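Local structure of cystalysin (Treponema denticola, 1C7N) at residues K8-W19 with N31-E42. The protein is a pyridoxal-5'-phosphate-binding protein of the class I and II aminotransferase family, assembled from two copies of the same chain. Numbering follows the deposited sequence.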
loop_
_atom_site.group_PDB
_atom_site.type_symbol
_atom_site.label_atom_id
_atom_site.label_comp_id
_atom_site.label_asym_id
_atom_site.label_seq_id
_atom_site.Cartn_x
_atom_site.Cartn_y
_atom_site.Cartn_z
ATOM N N LYS A 8 9.469 -24.818 15.488
ATOM C CA LYS A 8 8.478 -24.031 16.210
ATOM C C LYS A 8 9.046 -22.626 16.383
ATOM O O LYS A 8 9.990 -22.419 17.146
ATOM C CB LYS A 8 8.200 -24.654 17.583
ATOM C CG LYS A 8 7.120 -23.941 18.381
ATOM C CD LYS A 8 6.877 -24.608 19.734
ATOM C CE LYS A 8 5.758 -23.894 20.487
ATOM N NZ LYS A 8 5.527 -24.452 21.845
ATOM N N ILE A 9 8.472 -21.661 15.673
ATOM C CA ILE A 9 8.947 -20.284 15.747
ATOM C C ILE A 9 8.126 -19.447 16.719
ATOM O O ILE A 9 7.041 -19.844 17.139
ATOM C CB ILE A 9 8.899 -19.599 14.358
ATOM C CG1 ILE A 9 7.446 -19.430 13.910
ATOM C CG2 ILE A 9 9.666 -20.433 13.340
ATOM C CD1 ILE A 9 7.283 -18.739 12.567
ATOM N N SER A 10 8.663 -18.285 17.074
ATOM C CA SER A 10 7.985 -17.364 17.975
ATOM C C SER A 10 7.931 -15.999 17.309
ATOM O O SER A 10 8.918 -15.549 16.724
ATOM C CB SER A 10 8.738 -17.248 19.302
ATOM O OG SER A 10 8.189 -16.214 20.104
ATOM N N ARG A 11 6.777 -15.346 17.388
ATOM C CA ARG A 11 6.616 -14.024 16.799
ATOM C C ARG A 11 6.196 -12.996 17.840
ATOM O O ARG A 11 5.568 -11.985 17.521
ATOM C CB ARG A 11 5.609 -14.067 15.643
ATOM C CG ARG A 11 6.199 -14.664 14.372
ATOM C CD ARG A 11 5.458 -14.179 13.135
ATOM N NE ARG A 11 4.180 -14.849 12.992
ATOM C CZ ARG A 11 3.178 -14.407 12.242
ATOM N NH1 ARG A 11 3.295 -13.277 11.554
ATOM N NH2 ARG A 11 2.057 -15.100 12.188
ATOM N N LYS A 12 6.558 -13.268 19.089
ATOM C CA LYS A 12 6.255 -12.375 20.199
ATOM C C LYS A 12 7.044 -11.083 20.006
ATOM O O LYS A 12 8.186 -11.116 19.552
ATOM C CB LYS A 12 6.650 -13.032 21.529
ATOM C CG LYS A 12 6.385 -12.171 22.749
ATOM C CD LYS A 12 6.729 -12.903 24.038
ATOM C CE LYS A 12 6.362 -12.061 25.254
ATOM N NZ LYS A 12 6.585 -12.794 26.535
ATOM N N ASN A 13 6.424 -9.955 20.335
ATOM C CA ASN A 13 7.057 -8.641 20.209
ATOM C C ASN A 13 7.793 -8.419 18.885
ATOM O O ASN A 13 8.920 -7.921 18.872
ATOM C CB ASN A 13 8.027 -8.406 21.373
ATOM C CG ASN A 13 7.331 -8.393 22.723
ATOM O OD1 ASN A 13 6.349 -7.675 22.922
ATOM N ND2 ASN A 13 7.840 -9.183 23.662
ATOM N N LEU A 14 7.151 -8.780 17.778
ATOM C CA LEU A 14 7.737 -8.616 16.450
ATOM C C LEU A 14 6.790 -7.860 15.514
ATOM O O LEU A 14 7.005 -7.814 14.307
ATOM C CB LEU A 14 8.065 -9.987 15.851
ATOM C CG LEU A 14 9.473 -10.560 16.039
ATOM C CD1 LEU A 14 9.987 -10.314 17.447
ATOM C CD2 LEU A 14 9.435 -12.047 15.725
ATOM N N GLY A 15 5.740 -7.274 16.078
ATOM C CA GLY A 15 4.789 -6.536 15.268
ATOM C C GLY A 15 3.724 -7.400 14.614
ATOM O O GLY A 15 2.948 -6.919 13.792
ATOM N N SER A 16 3.687 -8.682 14.957
ATOM C CA SER A 16 2.685 -9.578 14.385
ATOM C C SER A 16 1.332 -9.207 14.974
ATOM O O SER A 16 1.141 -9.304 16.181
ATOM C CB SER A 16 3.004 -11.034 14.731
ATOM O OG SER A 16 1.919 -11.882 14.401
ATOM N N LEU A 17 0.396 -8.777 14.132
ATOM C CA LEU A 17 -0.922 -8.406 14.636
ATOM C C LEU A 17 -1.589 -9.595 15.309
ATOM O O LEU A 17 -2.302 -9.438 16.303
ATOM C CB LEU A 17 -1.824 -7.884 13.510
ATOM C CG LEU A 17 -1.476 -6.521 12.907
ATOM C CD1 LEU A 17 -1.186 -5.507 14.011
ATOM C CD2 LEU A 17 -0.275 -6.669 12.031
ATOM N N LYS A 18 -1.344 -10.785 14.767
ATOM C CA LYS A 18 -1.928 -12.006 15.310
ATOM C C LYS A 18 -1.420 -12.309 16.713
ATOM O O LYS A 18 -2.200 -12.638 17.603
ATOM C CB LYS A 18 -1.634 -13.205 14.401
ATOM C CG LYS A 18 -2.230 -14.514 14.928
ATOM C CD LYS A 18 -2.092 -15.663 13.944
ATOM C CE LYS A 18 -0.648 -16.010 13.662
ATOM N NZ LYS A 18 -0.551 -17.094 12.637
ATOM N N TRP A 19 -0.109 -12.215 16.905
ATOM C CA TRP A 19 0.473 -12.486 18.215
ATOM C C TRP A 19 0.182 -11.366 19.217
ATOM O O TRP A 19 -0.087 -11.630 20.382
ATOM C CB TRP A 19 1.986 -12.714 18.094
ATOM C CG TRP A 19 2.348 -14.085 17.582
ATOM C CD1 TRP A 19 2.033 -14.618 16.362
ATOM C CD2 TRP A 19 3.084 -15.101 18.281
ATOM N NE1 TRP A 19 2.527 -15.895 16.261
ATOM C CE2 TRP A 19 3.177 -16.218 17.424
ATOM C CE3 TRP A 19 3.674 -15.173 19.549
ATOM C CZ2 TRP A 19 3.839 -17.398 17.792
ATOM C CZ3 TRP A 19 4.334 -16.348 19.917
ATOM C CH2 TRP A 19 4.409 -17.444 19.039
ATOM N N ASN A 31 4.292 -18.840 27.597
ATOM C CA ASN A 31 5.293 -18.567 26.564
ATOM C C ASN A 31 5.338 -19.647 25.479
ATOM O O ASN A 31 5.847 -19.416 24.383
ATOM C CB ASN A 31 6.683 -18.428 27.195
ATOM C CG ASN A 31 6.735 -17.359 28.273
ATOM O OD1 ASN A 31 6.078 -17.473 29.311
ATOM N ND2 ASN A 31 7.519 -16.312 28.033
ATOM N N GLU A 32 4.804 -20.823 25.787
ATOM C CA GLU A 32 4.800 -21.934 24.842
ATOM C C GLU A 32 3.608 -21.891 23.885
ATOM O O GLU A 32 3.553 -22.644 22.908
ATOM C CB GLU A 32 4.780 -23.264 25.601
ATOM C CG GLU A 32 3.385 -23.705 26.076
ATOM C CD GLU A 32 2.874 -22.946 27.294
ATOM O OE1 GLU A 32 3.402 -21.858 27.605
ATOM O OE2 GLU A 32 1.921 -23.444 27.938
ATOM N N VAL A 33 2.658 -21.005 24.166
ATOM C CA VAL A 33 1.455 -20.882 23.349
ATOM C C VAL A 33 1.654 -20.199 22.000
ATOM O O VAL A 33 2.382 -19.213 21.887
ATOM C CB VAL A 33 0.348 -20.131 24.127
ATOM C CG1 VAL A 33 -0.904 -19.974 23.255
ATOM C CG2 VAL A 33 0.013 -20.896 25.400
ATOM N N VAL A 34 0.997 -20.743 20.979
ATOM C CA VAL A 34 1.039 -20.204 19.620
ATOM C C VAL A 34 -0.411 -19.981 19.183
ATOM O O VAL A 34 -1.233 -20.900 19.246
ATOM C CB VAL A 34 1.688 -21.193 18.620
ATOM C CG1 VAL A 34 1.498 -20.689 17.200
ATOM C CG2 VAL A 34 3.169 -21.371 18.926
ATOM N N PRO A 35 -0.745 -18.761 18.729
ATOM C CA PRO A 35 -2.114 -18.471 18.293
ATOM C C PRO A 35 -2.460 -19.183 16.980
ATOM O O PRO A 35 -1.608 -19.318 16.098
ATOM C CB PRO A 35 -2.110 -16.950 18.167
ATOM C CG PRO A 35 -0.703 -16.659 17.711
ATOM C CD PRO A 35 0.127 -17.578 18.583
ATOM N N LEU A 36 -3.701 -19.652 16.858
ATOM C CA LEU A 36 -4.148 -20.352 15.649
ATOM C C LEU A 36 -5.364 -19.609 15.108
ATOM O O LEU A 36 -6.348 -20.215 14.672
ATOM C CB LEU A 36 -4.521 -21.803 15.987
ATOM C CG LEU A 36 -3.458 -22.632 16.726
ATOM C CD1 LEU A 36 -4.034 -23.996 17.120
ATOM C CD2 LEU A 36 -2.221 -22.802 15.838
ATOM N N SER A 37 -5.266 -18.283 15.122
ATOM C CA SER A 37 -6.346 -17.401 14.700
ATOM C C SER A 37 -6.210 -16.775 13.305
ATOM O O SER A 37 -6.595 -17.373 12.303
ATOM C CB SER A 37 -6.486 -16.285 15.737
ATOM O OG SER A 37 -5.227 -15.645 15.916
ATOM N N VAL A 38 -5.678 -15.553 13.274
ATOM C CA VAL A 38 -5.483 -14.787 12.040
ATOM C C VAL A 38 -4.812 -15.606 10.946
ATOM O O VAL A 38 -3.860 -16.340 11.196
ATOM C CB VAL A 38 -4.650 -13.517 12.313
ATOM C CG1 VAL A 38 -4.338 -12.801 11.013
ATOM C CG2 VAL A 38 -5.423 -12.596 13.250
ATOM N N ALA A 39 -5.306 -15.444 9.723
ATOM C CA ALA A 39 -4.804 -16.188 8.584
ATOM C C ALA A 39 -3.466 -15.814 7.939
ATOM O O ALA A 39 -3.429 -15.281 6.829
ATOM C CB ALA A 39 -5.883 -16.252 7.509
ATOM N N ASP A 40 -2.377 -16.064 8.663
ATOM C CA ASP A 40 -1.026 -15.907 8.131
ATOM C C ASP A 40 -0.319 -17.106 8.758
ATOM O O ASP A 40 -0.738 -17.577 9.818
ATOM C CB ASP A 40 -0.380 -14.526 8.422
ATOM C CG ASP A 40 -0.013 -14.288 9.879
ATOM O OD1 ASP A 40 0.418 -13.145 10.154
ATOM O OD2 ASP A 40 -0.129 -15.186 10.732
ATOM N N MET A 41 0.702 -17.633 8.089
ATOM C CA MET A 41 1.375 -18.851 8.552
ATOM C C MET A 41 2.438 -18.795 9.640
ATOM O O MET A 41 3.174 -17.826 9.770
ATOM C CB MET A 41 1.977 -19.587 7.355
ATOM C CG MET A 41 0.993 -19.897 6.249
ATOM S SD MET A 41 1.775 -20.847 4.926
ATOM C CE MET A 41 0.543 -20.656 3.622
ATOM N N GLU A 42 2.516 -19.880 10.403
ATOM C CA GLU A 42 3.503 -20.013 11.464
ATOM C C GLU A 42 4.685 -20.815 10.914
ATOM O O GLU A 42 5.263 -21.666 11.594
ATOM C CB GLU A 42 2.884 -20.713 12.674
ATOM C CG GLU A 42 1.935 -19.816 13.478
ATOM C CD GLU A 42 2.583 -18.497 13.896
ATOM O OE1 GLU A 42 3.691 -18.530 14.469
ATOM O OE2 GLU A 42 1.985 -17.426 13.661
HETATM O O HOH W 1 5.794 -22.503 14.507
HETATM O O HOH W 2 4.700 -20.664 15.852
HETATM O O HOH W 3 0.219 -11.349 12.216
HETATM O O HOH W 4 -1.895 -19.337 13.503
HETATM O O HOH W 5 -4.406 -14.089 18.132
#
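Glu-42 OE2 takes three donors from residues 8-19: Arg-11 NH2 at 2.8 Å, on its syn side but tilted out of the carboxylate plane, Lys-18 NZ on its anti lone pair, and Trp-19 NE1, which lies above the carboxylate plane. The arginine bond is almost straight (174°) and the indole donates within its own ring plane. Asp-40 is the second acid of this salt-bridge network. Arg-11 grips Asp-40 with the end of its guanidinium, NH1 to OD1 and NH2 to OD2 (2.6 Å), both nitrogens lying out of the carboxylate plane, the two planes 51° apart, while Lys-18 NZ meets Asp-40 OD2 nearly along its C-O axis at 2.7 Å. The two buried cations probably balance the two acids. Lys-18 runs past Val-38 in the opposite direction and bends at chi3 (63°), which brings NZ between the acids and within 2.9 Å of Asp-40 O. Water 4 ties this NZ to Pro-35 O. Pro-35 CG makes a CH-pi contact over the five-membered ring of Trp-19, and Arg-11 N lies over the opposite indole face, toward the rim. In a second shell, Ser-16 N-caps the helix, its OG accepting from Trp-19 N, and water 3 links that OG to Asp-40 OD1, which also accepts from Tyr-64 N of the second subunit. Lys-8 NZ donates to Glu-32 O and salt-bridges Glu-381. Val-38's side chain lies about 8 Å from bound pyridoxal-5'-phosphate. Loop 31-42 thus runs between the start of helix 17-25 and strand 367-371, whose Asn-371 ND2 hydrogen-bonds to Val-38 O and Asp-40 O, with helix 376-393 against Val-34 and Leu-36.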